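Local coordinates for KLLA0E08119p (Kluyveromyces lactis, PDB 3VA7), which forms the urea carboxylase part of a larger multifunctional enzyme and probably carboxylates urea to urea-1-carboxylate with ATP, hydrogencarbonate and biotin, at residues A[64-68]-A[1091-1097]; A[1048-1052]-A[1086-1090]; A[381-387]-A[399-405]; A[1059-1063]-A[1096-1102]. All coordinates share one frame; numbering follows the deposited sequence.

From the N terminus, residues 64-68 open contact 1, a loop of more than a thousand residues closed only at 1091-1097. Contact 3 closes a short loop inside it, where 399-405 returns to 381-387 in the C-terminal part of the biotin carboxylase. Contact 2 opens at 1048-1052 and contact 4 at 1059-1063. Helix 1083-1094 then closes contact 2, which is also nested within contact 1, and next contact 1 itself. Segment 1096-1102 closes contact 4 last, so contact 4 crosses both contacts 1 and 2. Contact 2 sets the helix against a mixed sheet; contact 4 ties the helix exit, which runs into that sheet, to the loop 1059-1063; contact 1 brings the helix end to the biotin carboxylase.

Contact 1 of 4, residues A[64-68]-A[1091-1097]; sequences PDKYS and EDNDNGK
Tyr67 and Asn1095 form an aromatic-amide stack: the phenol ring and the side-chain amide lie almost parallel, their planes 12° apart. The amide carbon Asn1095 CG is 3.3 Å from Tyr67 CD2, while Asn1095 CB makes a CH-pi contact over the same face, 3.7 Å from the ring centroid. On the opposite face the ring is backed by its own neighbour, Lys66, whose CG stands above the ring centre, so that the phenol is held between two side chains. With CG beside its backbone N (chi1 -58°), Tyr67 reaches across to the helix, and its hydroxyl donates a hydrogen bond to Asp1092 OD1, modelled at 2.5 Å. That oxygen lies at the ring edge in the ring plane, but the carboxylate is turned 89° to the ring. Tyrosine suits the place because it offers both a flat face for the amide and a donor at its end. Lys1097 CG passes beside the ring, 3.6 Å from Tyr67 CD1, on the way to the bond its NZ makes with Thr72 OG1. A weak salt bridge, Lys66 NZ to Glu1091 OE1 at 3.4 Å, adds opposite charges at the margin. Asn404 OD1 accepts from Asn1095 ND2, which helps hold the rotation of the stacked amide. Asn1095 comes where the helix ends in a Schellman motif, with Gly1096 supplying the positive phi and Lys1097 N bonding back to Asp1092 O. The contact thus sets the C-terminal end of helix 1083-1094 against the loop between strand 56-61 and helix 69-73 of the biotin carboxylase.

Contact 2 of 4, residues A[1048-1052]-A[1086-1090]; sequences GRTIT and LEVII
Arg1049 runs out fully extended as far as CD and then bends at chi3 (39°), while Glu1087 folds back at chi2 (-75°); these two turns bring guanidinium and carboxylate together between strand and helix. The grip is end-on, with both terminal nitrogens on one oxygen: Arg1049 NH2 lies 2.9 Å and Arg1049 NH1 3.1 Å from Glu1087 OE1. The oxygen sits in the guanidinium plane, yet both N-H groups approach it from above the same face of the carboxylate, the two planes being 46° apart. Leu1086 CD2 lies over one face of the guanidinium, 3.8 Å above the centre of its plane. Arginine suits this position because its long chain can lie on leucine and still present charge beyond it; NE forms a separate salt bridge with Asp936. Farther along the chain, at Ile1051, the contact becomes apolar. Ile1051 CG2 meets Ile1089 CG2 at 3.8 Å and Ile1090 CG1 at 4.0 Å, branched side chains fitting between the helix and the chain leaving the strand. Helix 1083-1094 in this way lies over the end of strand 1045-1049 of the carboxyltransferase part, with Leu1086 and Ile1089 also touching strands 922-934 and 1075-1081 of the same mixed sheet.

Contact 3 of 4, residues A[381-387]-A[399-405]; sequences PGQLTSV and VKKGTNV
An antiparallel strand pair in the C-terminal part of the biotin carboxylase joins Gly382 and Gln383 to Val405 and Asn404. Gly382 and Val405 are the hydrogen-bonded pair: Gly382 N reaches Val405 O at 2.8 Å, and Val405 N returns to Gly382 O at 2.9 Å. Gln383 and Asn404 form the neighbouring non-hydrogen-bonded pair. Beyond it the segments leave strand geometry but stay bonded, with Leu384 N to Thr403 O at 2.8 Å and Gly402 N to Leu384 O at 2.9 Å. Residues 382 and 402 are glycines because, at their backbone angles, a CB would press on the carbonyl oxygen of the preceding residue. Next, Thr385 and Ser386 both face Tyr440 in a classic beta bulge that carries the chain on to another strand pair.

Leu384 fills the apolar side. With its CG beside the backbone N (chi1 -60°), CD1 comes 3.8 Å from Val399 CG2 and CG itself 3.9 Å from Val405 CG2, compact valines that suit a leucine between them. In the turn just after Val399, Lys400 N donates to Thr403 OG1 at 3.1 Å and an angle of 166°.

Contact 4 of 4, residues A[1059-1063]-A[1096-1102]; sequences IGDHP and GKFKIDV
Asp1061 lies over the backbone of 1096-1102, its CB beside the carbonyl oxygens of Gly1096 and Phe1098. With its CG directed opposite the backbone N (chi1 173°), the carboxylate crosses the aliphatic chain of Lys1099 at a slant, with Asp1061 OD2 3.3 Å from Lys1099 CB. The charged ends do not meet; a water joins them, giving a hydrogen to Asp1061 OD1 at 2.7 Å and accepting from Lys1099 NZ at 3.1 Å. Aspartate and lysine fit this margin because opposite charges too far apart to pair directly can share one bridging water. Between the backbones the direct bond is weak, Ile1100 N to Asp1061 O at 3.3 Å, and waters supplement it. One accepts from Asp1061 N at 3.0 Å and donates to Phe1098 O at 2.6 Å; another donates to the carbonyls of Asp1061 and Ile1100. Gly1096, the C-prime residue of the Schellman motif ending helix 1083-1094, lets the chains draw close here: its CA makes a CA-H...O contact with Ile1059 O at 3.5 Å, just where a CB would collide. Segment 1096-1102 is the exit of the helix and runs into strand 1101-1108 of the mixed sheet. At that strand the side chains of Pro1063 and Val1102 meet tip to tip, CD to CG2, at 3.9 Å. Farther out, Asp1055 shapes the 1059-1063 loop, with OD1 bonding Ile1059 N and OD2 bonding both Gly1060 N and His1062 NE2. Phe1098 turns away from the loop to pack on Ile1051 and Ile1089, while Ile1100 reaches Phe928 and Leu930 of strand 922-934.

Contact 1 of 4, residues A[64-68]-A[1091-1097]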
loop_
_atom_site.group_PDB
_atom_site.type_symbol
_atom_site.label_atom_id
_atom_site.label_comp_id
_atom_site.label_asym_id
_atom_site.label_seq_id
_atom_site.Cartn_x
_atom_site.Cartn_y
_atom_site.Cartn_z
ATOM N N PRO A 64 -2.091 -18.178 -11.710
ATOM C CA PRO A 64 -1.727 -17.340 -10.548
ATOM C C PRO A 64 -0.245 -17.506 -10.095
ATOM O O PRO A 64 0.330 -16.576 -9.470
ATOM C CB PRO A 64 -2.687 -17.795 -9.436
ATOM C CG PRO A 64 -3.721 -18.711 -10.126
ATOM C CD PRO A 64 -3.170 -19.147 -11.432
ATOM N N ASP A 65 0.382 -18.652 -10.417
ATOM C CA ASP A 65 1.788 -18.862 -10.018
ATOM C C ASP A 65 2.820 -18.360 -10.993
ATOM O O ASP A 65 4.011 -18.538 -10.755
ATOM C CB ASP A 65 2.080 -20.329 -9.695
ATOM C CG ASP A 65 1.415 -20.773 -8.420
ATOM O OD1 ASP A 65 1.270 -19.929 -7.506
ATOM O OD2 ASP A 65 1.035 -21.949 -8.327
ATOM N N LYS A 66 2.405 -17.723 -12.077
ATOM C CA LYS A 66 3.389 -17.374 -13.075
ATOM C C LYS A 66 4.516 -16.483 -12.527
ATOM O O LYS A 66 5.605 -16.408 -13.102
ATOM C CB LYS A 66 2.745 -16.850 -14.373
ATOM C CG LYS A 66 2.088 -15.476 -14.361
ATOM C CD LYS A 66 2.063 -14.912 -15.828
ATOM C CE LYS A 66 0.728 -14.177 -16.262
ATOM N NZ LYS A 66 -0.027 -13.439 -15.159
ATOM N N TYR A 67 4.265 -15.855 -11.384
ATOM C CA TYR A 67 5.269 -14.993 -10.777
ATOM C C TYR A 67 5.949 -15.607 -9.528
ATOM O O TYR A 67 6.631 -14.908 -8.768
ATOM C CB TYR A 67 4.687 -13.610 -10.456
ATOM C CG TYR A 67 4.095 -12.839 -11.654
ATOM C CD1 TYR A 67 4.881 -12.573 -12.794
ATOM C CD2 TYR A 67 2.751 -12.348 -11.627
ATOM C CE1 TYR A 67 4.375 -11.861 -13.861
ATOM C CE2 TYR A 67 2.234 -11.643 -12.704
ATOM C CZ TYR A 67 3.067 -11.403 -13.811
ATOM O OH TYR A 67 2.627 -10.712 -14.878
ATOM N N SER A 68 5.800 -16.907 -9.308
ATOM C CA SER A 68 6.329 -17.429 -8.072
ATOM C C SER A 68 7.843 -17.818 -8.081
ATOM O O SER A 68 8.429 -18.100 -9.142
ATOM C CB SER A 68 5.370 -18.473 -7.469
ATOM O OG SER A 68 5.655 -19.748 -7.939
ATOM N N GLU A 1091 0.924 -5.593 -15.315
ATOM C CA GLU A 1091 0.959 -6.759 -14.428
ATOM C C GLU A 1091 2.382 -7.259 -14.221
ATOM O O GLU A 1091 2.807 -7.470 -13.087
ATOM C CB GLU A 1091 0.065 -7.888 -14.928
ATOM C CG GLU A 1091 -0.554 -8.714 -13.781
ATOM C CD GLU A 1091 -1.174 -10.075 -14.242
ATOM O OE1 GLU A 1091 -1.292 -10.312 -15.493
ATOM O OE2 GLU A 1091 -1.532 -10.910 -13.332
ATOM N N ASP A 1092 3.132 -7.381 -15.292
ATOM C CA ASP A 1092 4.501 -7.829 -15.161
ATOM C C ASP A 1092 5.336 -6.898 -14.236
ATOM O O ASP A 1092 6.128 -7.368 -13.428
ATOM C CB ASP A 1092 5.169 -7.947 -16.535
ATOM C CG ASP A 1092 4.769 -9.225 -17.314
ATOM O OD1 ASP A 1092 4.121 -10.148 -16.764
ATOM O OD2 ASP A 1092 5.152 -9.309 -18.518
ATOM N N ASN A 1093 5.158 -5.589 -14.370
ATOM C CA ASN A 1093 5.937 -4.625 -13.652
ATOM C C ASN A 1093 5.534 -4.560 -12.163
ATOM O O ASN A 1093 6.390 -4.292 -11.309
ATOM C CB ASN A 1093 5.831 -3.264 -14.319
ATOM C CG ASN A 1093 6.554 -2.158 -13.538
ATOM O OD1 ASN A 1093 7.810 -2.165 -13.464
ATOM N ND2 ASN A 1093 5.783 -1.207 -12.953
ATOM N N ASP A 1094 4.259 -4.832 -11.864
ATOM C CA ASP A 1094 3.781 -4.879 -10.487
ATOM C C ASP A 1094 4.358 -6.036 -9.747
ATOM O O ASP A 1094 4.227 -6.061 -8.513
ATOM C CB ASP A 1094 2.244 -5.004 -10.364
ATOM C CG ASP A 1094 1.514 -3.674 -10.604
ATOM O OD1 ASP A 1094 2.146 -2.587 -10.587
ATOM O OD2 ASP A 1094 0.287 -3.715 -10.820
ATOM N N ASN A 1095 4.902 -7.021 -10.483
ATOM C CA ASN A 1095 5.474 -8.235 -9.875
ATOM C C ASN A 1095 6.959 -8.300 -10.116
ATOM O O ASN A 1095 7.580 -9.363 -9.933
ATOM C CB ASN A 1095 4.771 -9.507 -10.348
ATOM C CG ASN A 1095 3.279 -9.521 -9.964
ATOM O OD1 ASN A 1095 2.420 -9.017 -10.732
ATOM N ND2 ASN A 1095 2.963 -10.042 -8.753
ATOM N N GLY A 1096 7.515 -7.167 -10.554
ATOM C CA GLY A 1096 8.932 -7.045 -10.793
ATOM C C GLY A 1096 9.531 -7.862 -11.928
ATOM O O GLY A 1096 10.755 -8.009 -12.002
ATOM N N LYS A 1097 8.682 -8.327 -12.844
ATOM C CA LYS A 1097 9.104 -9.058 -14.033
ATOM C C LYS A 1097 9.148 -8.221 -15.315
ATOM O O LYS A 1097 9.159 -8.770 -16.408
ATOM C CB LYS A 1097 8.150 -10.211 -14.242
ATOM C CG LYS A 1097 8.210 -11.220 -13.114
ATOM C CD LYS A 1097 9.662 -11.604 -12.822
ATOM C CE LYS A 1097 9.819 -12.213 -11.421
ATOM N NZ LYS A 1097 9.408 -13.648 -11.453
#

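Contact 2 of 4, residues A[1048-1052]-A[1086-1090]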
loop_
_atom_site.group_PDB
_atom_site.type_symbol
_atom_site.label_atom_id
_atom_site.label_comp_id
_atom_site.label_asym_id
_atom_site.label_seq_id
_atom_site.Cartn_x
_atom_site.Cartn_y
_atom_site.Cartn_z
ATOM N N GLY A 1048 -3.001 9.539 -22.608
ATOM C CA GLY A 1048 -2.682 8.125 -22.753
ATOM C C GLY A 1048 -2.151 7.554 -21.463
ATOM O O GLY A 1048 -2.233 8.216 -20.409
ATOM N N ARG A 1049 -1.620 6.335 -21.496
ATOM C CA ARG A 1049 -1.203 5.736 -20.245
ATOM C C ARG A 1049 0.074 4.908 -20.356
ATOM O O ARG A 1049 0.242 4.170 -21.317
ATOM C CB ARG A 1049 -2.366 4.951 -19.647
ATOM C CG ARG A 1049 -2.161 4.403 -18.282
ATOM C CD ARG A 1049 -3.440 3.675 -17.759
ATOM N NE ARG A 1049 -4.148 2.893 -18.770
ATOM C CZ ARG A 1049 -4.366 1.579 -18.709
ATOM N NH1 ARG A 1049 -3.992 0.873 -17.651
ATOM N NH2 ARG A 1049 -5.011 0.975 -19.698
ATOM N N THR A 1050 0.972 5.091 -19.375
ATOM C CA THR A 1050 2.168 4.269 -19.136
ATOM C C THR A 1050 1.999 3.461 -17.862
ATOM O O THR A 1050 0.870 3.210 -17.388
ATOM C CB THR A 1050 3.397 5.095 -18.707
ATOM O OG1 THR A 1050 3.141 6.512 -18.740
ATOM C CG2 THR A 1050 4.672 4.664 -19.423
ATOM N N ILE A 1051 3.156 3.077 -17.310
ATOM C CA ILE A 1051 3.275 2.439 -16.014
ATOM C C ILE A 1051 3.660 3.506 -14.974
ATOM O O ILE A 1051 4.421 4.445 -15.278
ATOM C CB ILE A 1051 4.423 1.370 -15.978
ATOM C CG1 ILE A 1051 5.798 2.041 -16.254
ATOM C CG2 ILE A 1051 4.092 0.200 -16.844
ATOM C CD1 ILE A 1051 6.974 1.157 -16.349
ATOM N N THR A 1052 3.198 3.305 -13.742
ATOM C CA THR A 1052 3.530 4.186 -12.633
ATOM C C THR A 1052 5.013 4.275 -12.434
ATOM O O THR A 1052 5.718 3.274 -12.500
ATOM C CB THR A 1052 2.897 3.700 -11.290
ATOM O OG1 THR A 1052 3.193 4.670 -10.270
ATOM C CG2 THR A 1052 3.406 2.344 -10.906
ATOM N N LEU A 1086 -0.013 -3.068 -23.014
ATOM C CA LEU A 1086 0.237 -2.265 -21.824
ATOM C C LEU A 1086 -0.298 -2.930 -20.590
ATOM O O LEU A 1086 0.269 -2.804 -19.553
ATOM C CB LEU A 1086 -0.384 -0.859 -21.935
ATOM C CG LEU A 1086 -0.264 -0.008 -20.669
ATOM C CD1 LEU A 1086 1.173 0.392 -20.474
ATOM C CD2 LEU A 1086 -1.099 1.225 -20.718
ATOM N N GLU A 1087 -1.419 -3.603 -20.674
ATOM C CA GLU A 1087 -1.874 -4.308 -19.510
ATOM C C GLU A 1087 -0.943 -5.504 -19.188
ATOM O O GLU A 1087 -0.875 -5.922 -18.043
ATOM C CB GLU A 1087 -3.343 -4.744 -19.659
ATOM C CG GLU A 1087 -4.303 -3.596 -19.831
ATOM C CD GLU A 1087 -4.623 -2.783 -18.559
ATOM O OE1 GLU A 1087 -5.322 -1.719 -18.698
ATOM O OE2 GLU A 1087 -4.199 -3.203 -17.433
ATOM N N VAL A 1088 -0.237 -6.051 -20.186
ATOM C CA VAL A 1088 0.633 -7.174 -19.921
ATOM C C VAL A 1088 1.812 -6.602 -19.087
ATOM O O VAL A 1088 2.096 -7.044 -17.970
ATOM C CB VAL A 1088 1.033 -7.955 -21.241
ATOM C CG1 VAL A 1088 2.361 -8.779 -21.084
ATOM C CG2 VAL A 1088 -0.123 -8.928 -21.690
ATOM N N ILE A 1089 2.433 -5.573 -19.640
ATOM C CA ILE A 1089 3.506 -4.869 -19.030
ATOM C C ILE A 1089 3.155 -4.398 -17.607
ATOM O O ILE A 1089 3.963 -4.547 -16.717
ATOM C CB ILE A 1089 3.991 -3.670 -19.913
ATOM C CG1 ILE A 1089 4.733 -4.182 -21.166
ATOM C CG2 ILE A 1089 4.934 -2.726 -19.097
ATOM C CD1 ILE A 1089 4.666 -3.197 -22.374
ATOM N N ILE A 1090 1.947 -3.871 -17.409
ATOM C CA ILE A 1090 1.543 -3.348 -16.093
ATOM C C ILE A 1090 1.580 -4.467 -15.033
ATOM O O ILE A 1090 2.218 -4.299 -13.984
ATOM C CB ILE A 1090 0.166 -2.621 -16.144
ATOM C CG1 ILE A 1090 0.318 -1.260 -16.793
ATOM C CG2 ILE A 1090 -0.518 -2.539 -14.784
ATOM C CD1 ILE A 1090 -1.084 -0.567 -17.082
#

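Contact 3 of 4, residues A[381-387]-A[399-405]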
loop_
_atom_site.group_PDB
_atom_site.type_symbol
_atom_site.label_atom_id
_atom_site.label_comp_id
_atom_site.label_asym_id
_atom_site.label_seq_id
_atom_site.Cartn_x
_atom_site.Cartn_y
_atom_site.Cartn_z
ATOM N N PRO A 381 -5.794 -14.068 1.716
ATOM C CA PRO A 381 -5.034 -13.694 0.512
ATOM C C PRO A 381 -4.557 -12.243 0.549
ATOM O O PRO A 381 -5.058 -11.486 1.346
ATOM C CB PRO A 381 -6.053 -13.884 -0.622
ATOM C CG PRO A 381 -7.393 -13.691 0.046
ATOM C CD PRO A 381 -7.236 -14.216 1.448
ATOM N N GLY A 382 -3.599 -11.892 -0.310
ATOM C CA GLY A 382 -3.075 -10.534 -0.477
ATOM C C GLY A 382 -1.582 -10.359 -0.776
ATOM O O GLY A 382 -0.836 -11.309 -0.762
ATOM N N GLN A 383 -1.145 -9.124 -1.027
ATOM C CA GLN A 383 0.269 -8.839 -1.283
ATOM C C GLN A 383 1.098 -8.655 -0.024
ATOM O O GLN A 383 0.751 -7.834 0.841
ATOM C CB GLN A 383 0.460 -7.617 -2.166
ATOM C CG GLN A 383 1.832 -7.597 -2.685
ATOM C CD GLN A 383 2.102 -6.491 -3.657
ATOM O OE1 GLN A 383 2.902 -6.667 -4.584
ATOM N NE2 GLN A 383 1.490 -5.336 -3.445
ATOM N N LEU A 384 2.190 -9.411 0.071
ATOM C CA LEU A 384 3.103 -9.252 1.168
ATOM C C LEU A 384 3.886 -7.959 0.961
ATOM O O LEU A 384 4.346 -7.647 -0.132
ATOM C CB LEU A 384 4.030 -10.459 1.341
ATOM C CG LEU A 384 3.303 -11.769 1.613
ATOM C CD1 LEU A 384 4.292 -12.858 1.814
ATOM C CD2 LEU A 384 2.313 -11.698 2.786
ATOM N N THR A 385 4.053 -7.232 2.049
ATOM C CA THR A 385 4.423 -5.848 2.007
ATOM C C THR A 385 5.790 -5.674 2.647
ATOM O O THR A 385 6.518 -4.678 2.429
ATOM C CB THR A 385 3.291 -5.060 2.738
ATOM O OG1 THR A 385 2.660 -4.161 1.808
ATOM C CG2 THR A 385 3.732 -4.399 4.060
ATOM N N SER A 386 6.130 -6.660 3.450
ATOM C CA SER A 386 7.392 -6.677 4.116
ATOM C C SER A 386 7.541 -8.119 4.611
ATOM O O SER A 386 6.606 -8.730 5.150
ATOM C CB SER A 386 7.420 -5.615 5.241
ATOM O OG SER A 386 8.195 -6.070 6.353
ATOM N N VAL A 387 8.703 -8.687 4.393
ATOM C CA VAL A 387 8.901 -10.090 4.723
ATOM C C VAL A 387 10.284 -10.212 5.339
ATOM O O VAL A 387 11.277 -10.016 4.679
ATOM C CB VAL A 387 8.760 -11.012 3.455
ATOM C CG1 VAL A 387 9.059 -12.426 3.811
ATOM C CG2 VAL A 387 7.340 -10.902 2.800
ATOM N N VAL A 399 8.280 -17.093 -0.514
ATOM C CA VAL A 399 7.761 -15.727 -0.497
ATOM C C VAL A 399 8.804 -14.677 -0.086
ATOM O O VAL A 399 9.821 -14.983 0.565
ATOM C CB VAL A 399 6.524 -15.630 0.389
ATOM C CG1 VAL A 399 5.525 -16.755 0.015
ATOM C CG2 VAL A 399 6.906 -15.639 1.873
ATOM N N LYS A 400 8.574 -13.443 -0.524
ATOM C CA LYS A 400 9.379 -12.287 -0.120
ATOM C C LYS A 400 8.500 -11.034 -0.256
ATOM O O LYS A 400 7.341 -11.139 -0.605
ATOM C CB LYS A 400 10.645 -12.171 -0.964
ATOM C CG LYS A 400 10.433 -12.640 -2.359
ATOM C CD LYS A 400 11.465 -12.109 -3.368
ATOM C CE LYS A 400 10.812 -12.152 -4.804
ATOM N NZ LYS A 400 11.796 -12.416 -5.960
ATOM N N LYS A 401 9.051 -9.864 0.097
ATOM C CA LYS A 401 8.408 -8.574 -0.086
ATOM C C LYS A 401 7.910 -8.651 -1.527
ATOM O O LYS A 401 8.682 -8.957 -2.438
ATOM C CB LYS A 401 9.457 -7.464 0.097
ATOM C CG LYS A 401 9.012 -5.976 0.150
ATOM C CD LYS A 401 10.312 -5.124 0.000
ATOM C CE LYS A 401 10.407 -3.933 0.979
ATOM N NZ LYS A 401 11.186 -4.155 2.313
ATOM N N GLY A 402 6.630 -8.413 -1.745
ATOM C CA GLY A 402 6.168 -8.358 -3.107
ATOM C C GLY A 402 5.231 -9.451 -3.526
ATOM O O GLY A 402 4.278 -9.187 -4.229
ATOM N N THR A 403 5.475 -10.657 -3.055
ATOM C CA THR A 403 4.667 -11.791 -3.363
ATOM C C THR A 403 3.186 -11.616 -3.118
ATOM O O THR A 403 2.779 -11.178 -2.055
ATOM C CB THR A 403 5.156 -13.014 -2.589
ATOM O OG1 THR A 403 6.562 -13.184 -2.834
ATOM C CG2 THR A 403 4.342 -14.271 -3.005
ATOM N N ASN A 404 2.389 -12.015 -4.109
ATOM C CA ASN A 404 0.914 -12.106 -3.993
ATOM C C ASN A 404 0.481 -13.469 -3.561
ATOM O O ASN A 404 0.665 -14.427 -4.257
ATOM C CB ASN A 404 0.251 -11.798 -5.341
ATOM C CG ASN A 404 0.458 -10.359 -5.766
ATOM O OD1 ASN A 404 1.237 -10.077 -6.679
ATOM N ND2 ASN A 404 -0.223 -9.435 -5.095
ATOM N N VAL A 405 -0.098 -13.547 -2.393
ATOM C CA VAL A 405 -0.493 -14.813 -1.838
ATOM C C VAL A 405 -1.964 -15.023 -2.124
ATOM O O VAL A 405 -2.790 -14.228 -1.659
ATOM C CB VAL A 405 -0.280 -14.838 -0.312
ATOM C CG1 VAL A 405 -0.773 -16.193 0.285
ATOM C CG2 VAL A 405 1.195 -14.585 -0.004
#

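Contact 4 of 4, residues A[1059-1063]-A[1096-1102]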
loop_
_atom_site.group_PDB
_atom_site.type_symbol
_atom_site.label_atom_id
_atom_site.label_comp_id
_atom_site.label_asym_id
_atom_site.label_seq_id
_atom_site.Cartn_x
_atom_site.Cartn_y
_atom_site.Cartn_z
ATOM N N ILE A 1059 10.316 -3.237 -5.680
ATOM C CA ILE A 1059 10.554 -4.559 -6.182
ATOM C C ILE A 1059 10.742 -4.549 -7.717
ATOM O O ILE A 1059 10.923 -5.590 -8.359
ATOM C CB ILE A 1059 9.363 -5.528 -5.818
ATOM C CG1 ILE A 1059 7.998 -4.910 -6.133
ATOM C CG2 ILE A 1059 9.365 -6.023 -4.344
ATOM C CD1 ILE A 1059 6.953 -5.983 -6.426
ATOM N N GLY A 1060 10.656 -3.370 -8.324
ATOM C CA GLY A 1060 10.610 -3.301 -9.787
ATOM C C GLY A 1060 11.944 -3.811 -10.305
ATOM O O GLY A 1060 12.868 -4.023 -9.509
ATOM N N ASP A 1061 12.061 -4.024 -11.612
ATOM C CA ASP A 1061 13.300 -4.479 -12.166
ATOM C C ASP A 1061 13.996 -3.271 -12.743
ATOM O O ASP A 1061 13.851 -2.959 -13.938
ATOM C CB ASP A 1061 13.032 -5.535 -13.220
ATOM C CG ASP A 1061 14.284 -5.954 -13.967
ATOM O OD1 ASP A 1061 15.413 -5.617 -13.506
ATOM O OD2 ASP A 1061 14.129 -6.628 -15.018
ATOM N N HIS A 1062 14.727 -2.576 -11.872
ATOM C CA HIS A 1062 15.405 -1.309 -12.249
ATOM C C HIS A 1062 16.520 -1.072 -11.236
ATOM O O HIS A 1062 16.561 -1.701 -10.199
ATOM C CB HIS A 1062 14.434 -0.108 -12.238
ATOM C CG HIS A 1062 13.638 -0.030 -10.973
ATOM N ND1 HIS A 1062 14.165 0.469 -9.795
ATOM C CD2 HIS A 1062 12.401 -0.505 -10.666
ATOM C CE1 HIS A 1062 13.276 0.313 -8.827
ATOM N NE2 HIS A 1062 12.193 -0.261 -9.331
ATOM N N PRO A 1063 17.409 -0.136 -11.504
ATOM C CA PRO A 1063 18.399 0.037 -10.436
ATOM C C PRO A 1063 18.092 1.187 -9.466
ATOM O O PRO A 1063 19.020 1.838 -9.025
ATOM C CB PRO A 1063 19.658 0.385 -11.231
ATOM C CG PRO A 1063 19.094 1.284 -12.391
ATOM C CD PRO A 1063 17.717 0.677 -12.711
ATOM N N GLY A 1096 7.515 -7.167 -10.554
ATOM C CA GLY A 1096 8.932 -7.045 -10.793
ATOM C C GLY A 1096 9.531 -7.862 -11.928
ATOM O O GLY A 1096 10.755 -8.009 -12.002
ATOM N N LYS A 1097 8.682 -8.327 -12.844
ATOM C CA LYS A 1097 9.104 -9.058 -14.033
ATOM C C LYS A 1097 9.148 -8.221 -15.315
ATOM O O LYS A 1097 9.159 -8.770 -16.408
ATOM C CB LYS A 1097 8.150 -10.211 -14.242
ATOM C CG LYS A 1097 8.210 -11.220 -13.114
ATOM C CD LYS A 1097 9.662 -11.604 -12.822
ATOM C CE LYS A 1097 9.819 -12.213 -11.421
ATOM N NZ LYS A 1097 9.408 -13.648 -11.453
ATOM N N PHE A 1098 9.136 -6.896 -15.196
ATOM C CA PHE A 1098 9.276 -6.042 -16.363
ATOM C C PHE A 1098 10.534 -5.170 -16.261
ATOM O O PHE A 1098 10.748 -4.461 -15.308
ATOM C CB PHE A 1098 8.003 -5.196 -16.572
ATOM C CG PHE A 1098 8.141 -4.165 -17.665
ATOM C CD1 PHE A 1098 8.056 -4.529 -19.016
ATOM C CD2 PHE A 1098 8.383 -2.837 -17.359
ATOM C CE1 PHE A 1098 8.196 -3.602 -20.003
ATOM C CE2 PHE A 1098 8.529 -1.900 -18.370
ATOM C CZ PHE A 1098 8.443 -2.277 -19.683
ATOM N N LYS A 1099 11.345 -5.199 -17.293
ATOM C CA LYS A 1099 12.660 -4.607 -17.301
ATOM C C LYS A 1099 12.585 -3.181 -17.831
ATOM O O LYS A 1099 12.657 -2.908 -19.033
ATOM C CB LYS A 1099 13.590 -5.508 -18.122
ATOM C CG LYS A 1099 14.881 -4.860 -18.614
ATOM C CD LYS A 1099 15.957 -4.766 -17.557
ATOM C CE LYS A 1099 17.277 -4.320 -18.252
ATOM N NZ LYS A 1099 18.575 -4.795 -17.616
ATOM N N ILE A 1100 12.475 -2.258 -16.904
ATOM C CA ILE A 1100 12.481 -0.860 -17.250
ATOM C C ILE A 1100 13.746 -0.438 -17.969
ATOM O O ILE A 1100 14.834 -0.728 -17.517
ATOM C CB ILE A 1100 12.288 0.018 -16.022
ATOM C CG1 ILE A 1100 11.113 -0.533 -15.224
ATOM C CG2 ILE A 1100 12.096 1.502 -16.472
ATOM C CD1 ILE A 1100 10.383 0.463 -14.508
ATOM N N ASP A 1101 13.581 0.282 -19.072
ATOM C CA ASP A 1101 14.700 0.646 -19.871
ATOM C C ASP A 1101 15.217 1.939 -19.321
ATOM O O ASP A 1101 14.675 3.017 -19.612
ATOM C CB ASP A 1101 14.315 0.715 -21.377
ATOM C CG ASP A 1101 15.473 1.234 -22.303
ATOM O OD1 ASP A 1101 15.392 0.999 -23.531
ATOM O OD2 ASP A 1101 16.445 1.897 -21.851
ATOM N N VAL A 1102 16.274 1.832 -18.532
ATOM C CA VAL A 1102 16.934 2.981 -17.927
ATOM C C VAL A 1102 18.411 2.962 -18.181
ATOM O O VAL A 1102 19.072 1.974 -17.882
ATOM C CB VAL A 1102 16.880 2.963 -16.341
ATOM C CG1 VAL A 1102 16.749 4.362 -15.839
ATOM C CG2 VAL A 1102 15.787 2.068 -15.792
HETATM O O HOH W 1 9.454 -4.525 -13.002
HETATM O O HOH W 2 16.454 -1.882 -15.436
HETATM O O HOH W 3 17.483 -4.351 -14.717
#